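Local coordinates for protein Abbfa_003403 (Acinetobacter baumannii, PDB 4ZXH) that probably builds a peptide product as a four-domain nonribosomal peptide synthetase, joining condensation, adenylation, phosphopantetheine-carrying and thioesterase domains in one chain, at residues A[735-741]-A[756-762]; A[513-519]-A[604-609]; A[1142-1146]-A[1253-1258]. One frame throughout, in Å; residues are numbered along the deposited sequence.

Contact 1: A[735-741]-A[756-762]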
# COMPACT_ATOMS: atom_id res chain seq x y z
N LEU A 735 -22.98 -25.16 -17.20
CA LEU A 735 -22.49 -24.17 -18.16
C LEU A 735 -20.97 -24.05 -18.16
O LEU A 735 -20.33 -23.89 -17.12
CB LEU A 735 -23.11 -22.80 -17.87
CG LEU A 735 -22.58 -21.65 -18.72
CD1 LEU A 735 -23.19 -21.68 -20.10
CD2 LEU A 735 -22.84 -20.31 -18.04
N THR A 736 -20.38 -24.13 -19.35
CA THR A 736 -18.97 -23.85 -19.52
C THR A 736 -18.79 -22.40 -19.96
O THR A 736 -19.28 -21.99 -21.00
CB THR A 736 -18.32 -24.78 -20.54
OG1 THR A 736 -18.22 -26.10 -19.98
CG2 THR A 736 -16.94 -24.28 -20.91
N ALA A 737 -18.08 -21.62 -19.15
CA ALA A 737 -17.90 -20.20 -19.41
C ALA A 737 -16.51 -19.87 -19.97
O ALA A 737 -15.50 -20.49 -19.62
CB ALA A 737 -18.14 -19.40 -18.14
N LEU A 738 -16.47 -18.88 -20.85
CA LEU A 738 -15.20 -18.38 -21.34
C LEU A 738 -15.18 -16.89 -21.08
O LEU A 738 -16.16 -16.19 -21.35
CB LEU A 738 -15.01 -18.68 -22.82
CG LEU A 738 -14.78 -20.15 -23.18
CD1 LEU A 738 -16.10 -20.87 -23.33
CD2 LEU A 738 -13.96 -20.27 -24.44
N CYS A 739 -14.07 -16.42 -20.55
CA CYS A 739 -13.89 -15.01 -20.26
C CYS A 739 -12.62 -14.53 -20.95
O CYS A 739 -11.55 -15.07 -20.69
CB CYS A 739 -13.81 -14.78 -18.75
SG CYS A 739 -13.89 -13.07 -18.23
N GLY A 740 -12.75 -13.54 -21.84
CA GLY A 740 -11.59 -13.05 -22.57
C GLY A 740 -11.70 -11.59 -22.98
O GLY A 740 -12.74 -10.97 -22.79
N GLY A 741 -10.62 -11.05 -23.55
CA GLY A 741 -10.61 -9.69 -24.08
C GLY A 741 -9.99 -8.67 -23.14
O GLY A 741 -9.37 -7.70 -23.57
N VAL A 756 -20.78 -20.97 -12.30
CA VAL A 756 -20.64 -21.82 -13.48
C VAL A 756 -19.90 -23.14 -13.19
O VAL A 756 -19.24 -23.29 -12.15
CB VAL A 756 -19.90 -21.08 -14.62
CG1 VAL A 756 -20.66 -19.83 -15.03
CG2 VAL A 756 -18.49 -20.71 -14.19
N GLY A 757 -20.01 -24.08 -14.13
CA GLY A 757 -19.43 -25.40 -13.97
C GLY A 757 -17.99 -25.54 -14.41
O GLY A 757 -17.28 -26.44 -13.97
N CYS A 758 -17.55 -24.64 -15.28
CA CYS A 758 -16.17 -24.61 -15.77
C CYS A 758 -15.85 -23.21 -16.30
O CYS A 758 -16.62 -22.62 -17.06
CB CYS A 758 -15.97 -25.66 -16.87
SG CYS A 758 -14.28 -25.80 -17.54
N LEU A 759 -14.71 -22.66 -15.88
CA LEU A 759 -14.31 -21.32 -16.31
C LEU A 759 -12.97 -21.34 -17.06
O LEU A 759 -11.97 -21.84 -16.53
CB LEU A 759 -14.22 -20.39 -15.09
CG LEU A 759 -13.89 -18.91 -15.32
CD1 LEU A 759 -14.87 -18.26 -16.31
CD2 LEU A 759 -13.90 -18.16 -14.00
N TRP A 760 -12.95 -20.82 -18.28
CA TRP A 760 -11.69 -20.61 -18.99
C TRP A 760 -11.34 -19.13 -19.05
O TRP A 760 -12.15 -18.32 -19.49
CB TRP A 760 -11.77 -21.17 -20.40
CG TRP A 760 -11.90 -22.66 -20.46
CD1 TRP A 760 -13.07 -23.38 -20.51
CD2 TRP A 760 -10.84 -23.61 -20.49
NE1 TRP A 760 -12.79 -24.73 -20.55
CE2 TRP A 760 -11.43 -24.89 -20.54
CE3 TRP A 760 -9.44 -23.51 -20.47
CZ2 TRP A 760 -10.67 -26.06 -20.57
CZ3 TRP A 760 -8.69 -24.67 -20.50
CH2 TRP A 760 -9.30 -25.93 -20.55
N ASN A 761 -10.14 -18.78 -18.59
CA ASN A 761 -9.60 -17.45 -18.90
C ASN A 761 -8.77 -17.60 -20.17
O ASN A 761 -7.90 -18.46 -20.26
CB ASN A 761 -8.75 -16.88 -17.77
CG ASN A 761 -8.19 -15.51 -18.11
OD1 ASN A 761 -8.87 -14.67 -18.71
ND2 ASN A 761 -6.93 -15.28 -17.74
N VAL A 762 -9.05 -16.76 -21.14
CA VAL A 762 -8.59 -17.03 -22.48
C VAL A 762 -8.07 -15.73 -23.13
O VAL A 762 -8.59 -14.64 -22.86
CB VAL A 762 -9.74 -17.71 -23.28
CG1 VAL A 762 -10.81 -16.73 -23.68
CG2 VAL A 762 -9.22 -18.46 -24.46

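Contact 2: A[513-519]-A[604-609]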
# COMPACT_ATOMS: atom_id res chain seq x y z
N GLY A 513 -27.76 -25.68 -44.92
CA GLY A 513 -27.02 -26.04 -46.12
C GLY A 513 -27.62 -25.36 -47.33
O GLY A 513 -26.90 -24.88 -48.21
N GLN A 514 -28.95 -25.31 -47.38
CA GLN A 514 -29.65 -24.62 -48.45
C GLN A 514 -29.34 -23.12 -48.48
O GLN A 514 -29.19 -22.55 -49.57
CB GLN A 514 -31.15 -24.86 -48.31
CG GLN A 514 -31.59 -26.22 -48.84
CD GLN A 514 -33.06 -26.51 -48.62
OE1 GLN A 514 -33.72 -25.92 -47.76
NE2 GLN A 514 -33.58 -27.44 -49.41
N HIS A 515 -29.24 -22.49 -47.32
CA HIS A 515 -28.85 -21.08 -47.25
C HIS A 515 -27.39 -20.83 -47.62
O HIS A 515 -27.09 -19.82 -48.25
CB HIS A 515 -29.10 -20.50 -45.85
CG HIS A 515 -30.52 -20.14 -45.59
ND1 HIS A 515 -31.31 -20.84 -44.69
CD2 HIS A 515 -31.31 -19.15 -46.09
CE1 HIS A 515 -32.52 -20.29 -44.66
NE2 HIS A 515 -32.54 -19.27 -45.49
N ILE A 516 -26.47 -21.72 -47.20
CA ILE A 516 -25.06 -21.60 -47.61
C ILE A 516 -25.01 -21.51 -49.14
O ILE A 516 -24.40 -20.61 -49.71
CB ILE A 516 -24.16 -22.83 -47.18
CG1 ILE A 516 -24.30 -23.21 -45.71
CG2 ILE A 516 -22.69 -22.57 -47.51
CD1 ILE A 516 -23.86 -22.20 -44.77
N ALA A 517 -25.68 -22.47 -49.77
CA ALA A 517 -25.67 -22.66 -51.20
C ALA A 517 -26.28 -21.45 -51.92
O ALA A 517 -25.70 -20.94 -52.88
CB ALA A 517 -26.41 -23.93 -51.55
N GLY A 518 -27.43 -21.01 -51.44
CA GLY A 518 -28.15 -19.91 -52.07
C GLY A 518 -27.44 -18.58 -51.95
O GLY A 518 -27.55 -17.73 -52.85
N ILE A 519 -26.73 -18.38 -50.85
CA ILE A 519 -25.99 -17.14 -50.65
C ILE A 519 -24.69 -17.19 -51.46
O ILE A 519 -24.24 -16.17 -52.00
CB ILE A 519 -25.70 -16.91 -49.17
CG1 ILE A 519 -27.02 -16.67 -48.42
CG2 ILE A 519 -24.78 -15.71 -48.96
CD1 ILE A 519 -26.82 -16.40 -46.95
N ALA A 604 -31.39 -13.31 -52.07
CA ALA A 604 -30.70 -14.55 -52.38
C ALA A 604 -31.69 -15.69 -52.39
O ALA A 604 -32.46 -15.85 -51.45
CB ALA A 604 -29.59 -14.81 -51.36
N GLY A 605 -31.70 -16.47 -53.46
CA GLY A 605 -32.56 -17.63 -53.50
C GLY A 605 -32.24 -18.61 -52.37
O GLY A 605 -31.43 -18.35 -51.48
N VAL A 606 -32.93 -19.74 -52.39
CA VAL A 606 -32.45 -20.89 -51.67
C VAL A 606 -32.20 -21.92 -52.77
O VAL A 606 -32.93 -22.00 -53.76
CB VAL A 606 -33.43 -21.37 -50.56
CG1 VAL A 606 -33.13 -22.79 -50.14
CG2 VAL A 606 -33.36 -20.45 -49.35
N VAL A 607 -31.10 -22.66 -52.61
CA VAL A 607 -30.58 -23.51 -53.66
C VAL A 607 -30.21 -24.83 -53.02
O VAL A 607 -29.62 -24.84 -51.95
CB VAL A 607 -29.36 -22.87 -54.33
CG1 VAL A 607 -28.68 -23.85 -55.26
CG2 VAL A 607 -29.76 -21.62 -55.09
N ALA A 608 -30.56 -25.94 -53.65
CA ALA A 608 -30.21 -27.23 -53.07
C ALA A 608 -28.70 -27.37 -53.12
O ALA A 608 -28.06 -27.00 -54.11
CB ALA A 608 -30.89 -28.36 -53.80
N LEU A 609 -28.13 -27.88 -52.04
CA LEU A 609 -26.68 -27.98 -51.95
C LEU A 609 -26.10 -28.83 -53.08
O LEU A 609 -25.03 -28.51 -53.62
CB LEU A 609 -26.31 -28.56 -50.58
CG LEU A 609 -24.90 -28.37 -50.03
CD1 LEU A 609 -24.43 -26.92 -50.11
CD2 LEU A 609 -24.92 -28.84 -48.58

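Contact 3: A[1142-1146]-A[1253-1258]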
# COMPACT_ATOMS: atom_id res chain seq x y z
N ILE A 1142 -15.98 34.71 34.99
CA ILE A 1142 -15.43 33.64 35.81
C ILE A 1142 -14.16 34.09 36.52
O ILE A 1142 -14.05 33.93 37.75
CB ILE A 1142 -15.13 32.40 34.98
CG1 ILE A 1142 -16.43 31.82 34.42
CG2 ILE A 1142 -14.39 31.37 35.80
CD1 ILE A 1142 -16.24 30.62 33.55
N ALA A 1143 -13.23 34.67 35.76
CA ALA A 1143 -11.98 35.21 36.30
C ALA A 1143 -12.20 36.16 37.46
O ALA A 1143 -11.46 36.14 38.45
CB ALA A 1143 -11.19 35.90 35.23
N TYR A 1144 -13.22 37.00 37.32
CA TYR A 1144 -13.56 37.97 38.35
C TYR A 1144 -13.93 37.24 39.63
O TYR A 1144 -13.40 37.54 40.70
CB TYR A 1144 -14.70 38.87 37.89
CG TYR A 1144 -14.99 40.08 38.76
CD1 TYR A 1144 -14.11 41.16 38.81
CD2 TYR A 1144 -16.16 40.17 39.48
CE1 TYR A 1144 -14.37 42.27 39.58
CE2 TYR A 1144 -16.45 41.28 40.26
CZ TYR A 1144 -15.56 42.33 40.31
OH TYR A 1144 -15.84 43.44 41.08
N GLU A 1145 -14.82 36.25 39.51
CA GLU A 1145 -15.28 35.51 40.69
C GLU A 1145 -14.16 34.65 41.29
O GLU A 1145 -14.08 34.47 42.51
CB GLU A 1145 -16.51 34.65 40.36
CG GLU A 1145 -16.94 33.72 41.50
CD GLU A 1145 -17.38 34.46 42.76
OE1 GLU A 1145 -17.73 35.67 42.68
OE2 GLU A 1145 -17.37 33.83 43.85
N ILE A 1146 -13.29 34.11 40.44
CA ILE A 1146 -12.15 33.37 40.94
C ILE A 1146 -11.22 34.30 41.71
O ILE A 1146 -10.74 33.93 42.78
CB ILE A 1146 -11.39 32.68 39.82
CG1 ILE A 1146 -12.18 31.44 39.38
CG2 ILE A 1146 -10.04 32.24 40.28
CD1 ILE A 1146 -11.50 30.66 38.31
N TYR A 1253 -25.63 35.75 38.47
CA TYR A 1253 -24.39 36.26 39.05
C TYR A 1253 -24.35 37.79 39.13
O TYR A 1253 -24.22 38.46 38.10
CB TYR A 1253 -23.19 35.75 38.23
CG TYR A 1253 -21.86 36.16 38.82
CD1 TYR A 1253 -21.56 35.86 40.13
CD2 TYR A 1253 -20.91 36.84 38.06
CE1 TYR A 1253 -20.35 36.23 40.70
CE2 TYR A 1253 -19.69 37.22 38.63
CZ TYR A 1253 -19.42 36.91 39.96
OH TYR A 1253 -18.24 37.25 40.56
N PHE A 1254 -24.47 38.36 40.33
CA PHE A 1254 -24.44 39.82 40.48
C PHE A 1254 -23.62 40.27 41.68
O PHE A 1254 -24.16 40.61 42.73
CB PHE A 1254 -25.87 40.34 40.55
CG PHE A 1254 -26.71 39.87 39.41
CD1 PHE A 1254 -26.52 40.41 38.14
CD2 PHE A 1254 -27.61 38.83 39.58
CE1 PHE A 1254 -27.25 39.94 37.06
CE2 PHE A 1254 -28.35 38.36 38.51
CZ PHE A 1254 -28.17 38.91 37.24
N PRO A 1255 -22.28 40.28 41.51
CA PRO A 1255 -21.33 40.54 42.60
C PRO A 1255 -21.29 42.00 42.98
O PRO A 1255 -21.38 42.86 42.10
CB PRO A 1255 -19.99 40.10 42.01
CG PRO A 1255 -20.14 40.33 40.54
CD PRO A 1255 -21.59 40.03 40.22
N GLU A 1256 -21.18 42.28 44.27
CA GLU A 1256 -20.99 43.65 44.75
C GLU A 1256 -19.64 44.17 44.25
O GLU A 1256 -18.75 43.39 43.93
CB GLU A 1256 -21.09 43.71 46.29
CG GLU A 1256 -22.49 43.42 46.86
CD GLU A 1256 -22.78 41.92 47.05
OE1 GLU A 1256 -21.91 41.10 46.70
OE2 GLU A 1256 -23.88 41.58 47.54
N PRO A 1257 -19.51 45.51 44.15
CA PRO A 1257 -18.27 46.08 43.61
C PRO A 1257 -17.02 45.68 44.39
O PRO A 1257 -17.06 45.60 45.61
CB PRO A 1257 -18.52 47.58 43.70
CG PRO A 1257 -20.01 47.72 43.58
CD PRO A 1257 -20.55 46.53 44.34
N GLU A 1258 -15.94 45.41 43.68
CA GLU A 1258 -14.66 45.05 44.29
C GLU A 1258 -13.52 45.35 43.32
O GLU A 1258 -13.59 45.01 42.14
CB GLU A 1258 -14.63 43.57 44.69
CG GLU A 1258 -13.38 43.18 45.47
CD GLU A 1258 -13.53 41.86 46.20
OE1 GLU A 1258 -14.62 41.25 46.09
OE2 GLU A 1258 -12.57 41.44 46.90

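Contact 1: A[735-741]-A[756-762]
T736 sets its methyl group against the edge of the W760 indole, with CG2 4.0 Å from W760 CD1 and lying in the plane of the ring. Both side chains rise from the same face of the sheet, as do C758, L738 and V762. CG of W760 stands anti to the carbonyl carbon (chi1 -66°), which brings the five-membered end of the indole alongside T736; farther along that face, L738 CG lies 4.2 Å from W760 CB. On the face of A737 and C739, L759 CD1 comes to 3.9 Å from A737 CB; at the entry to the pair, V756 CG1 meets L735 CD2 at 3.7 Å. Strands 735-740 and 758-762 run parallel side by side, their axes 17° apart, in a beta-alpha-beta unit whose two strands are connected through helix 746-753, within the mixed sheet of the adenylation domain. A737 carries the register through both of its backbone groups: its N donates to C758 O at 2.7 Å, and its O accepts from W760 N at 2.9 Å. C739 repeats the pattern, with its N bonded to W760 O at 2.9 Å and its O receiving V762 N at 3.1 Å. At the start, where the chain turns a corner at G757, L735 O takes G757 N and, weakly, C758 N. W721 and P718 of helix 718-725 cover the A737 and C739 side, and N761 ND2 is bonded to the backbone O of D784.

Contact 2: A[513-519]-A[604-609]
V607 O faces the helix between Q514 and A517, where its neighbours are mostly carbons: Q514 CA approaches it in a CA-H...O contact of 3.5 Å with an angle of 142° at the hydrogen, while A517 CB lies 3.4 Å from it. No conventional hydrogen bond joins the segments; Q514 O, 3.3 Å from V607 O, is a second acceptor and cannot bond to it. The rest is van der Waals packing, of side chains on side chains and on the helix backbone. V606 divides its two methyls between neighbouring helix residues. Its CG1, anti to the backbone N (chi1 162°), reaches Q514 CB, and its CG2 meets the H515 imidazole obliquely, 4.1 Å from CD2. The CA atoms come nearest at G518, 4.4 Å from V606 CA; with glycine at this helix position, the loop can lie directly on the main chain, and V607 CG2 comes to 3.8 Å from G518 CA. Toward one end L609 CD1 packs 3.9 Å from A517 CB, and toward the other A604 CB touches I519 CG1. V606 and G605 are poorly ordered. In the adenylation domain this loop, running from strand 598-600 to strand 621-627, covers one side of helix 509-525, while I516 and H515 pack against helix 543-553.

Contact 3: A[1142-1146]-A[1253-1258]
Y1253 and E1145 meet through a hydrogen bond from the phenol to the carboxylate: Y1253 OH donates to E1145 OE1 at 2.7 Å, using the anti lone pair of that oxygen. The carboxylate and ring planes stand 85° apart, and the bend in the E1145 chain at chi2 (63°) folds OE1 back toward the phenol. One helix position earlier, Y1144 extends to E1258, farther along the loop, where its OH donates to E1258 O at 2.9 Å, in the carbonyl plane and on a lone pair. Between these two bonds P1255 serves both rings. Its CG lies 3.8 Å from Y1144 CE2 at the ring edge, and its CD sits over the centre of the Y1253 ring, 3.7 Å above the plane. The segment 1142-1146 belongs to helix 1138-1152, which follows strand 1131-1136 of the thioesterase sheet, a position consistent with the helix after the nucleophile elbow in alpha/beta hydrolases; the loop 1253-1258 leads from helix 1233-1251 into strand 1262-1267. A second shell fixes the carboxylate: R1148 forms a salt bridge with E1145 OE1, which would favour the charged form, and Q1149 is hydrogen-bonded to OE2. W1280 meets the Y1144 ring edge-to-face, and P1168 packs against Y1253.

Contacts 1 and 2 both lie in the adenylation domain, yet their centres are 35 Å apart and their nearest atoms about 23 Å: one pairs inner strands of the nine-stranded sheet, the other covers a helix at the domain surface. Contact 3 belongs to the thioesterase, on the opposite side of the chain's centre, 83 Å from contact 1 and 110 Å from contact 2, centre to centre. Along the chain the three follow in series, 2, 1, then 3, each closed before the next opens. None of the residues around the potassium ion or the phospholipid belongs to these contacts. The helix of contact 3 follows the strand that probably leads into the thioesterase's nucleophile elbow.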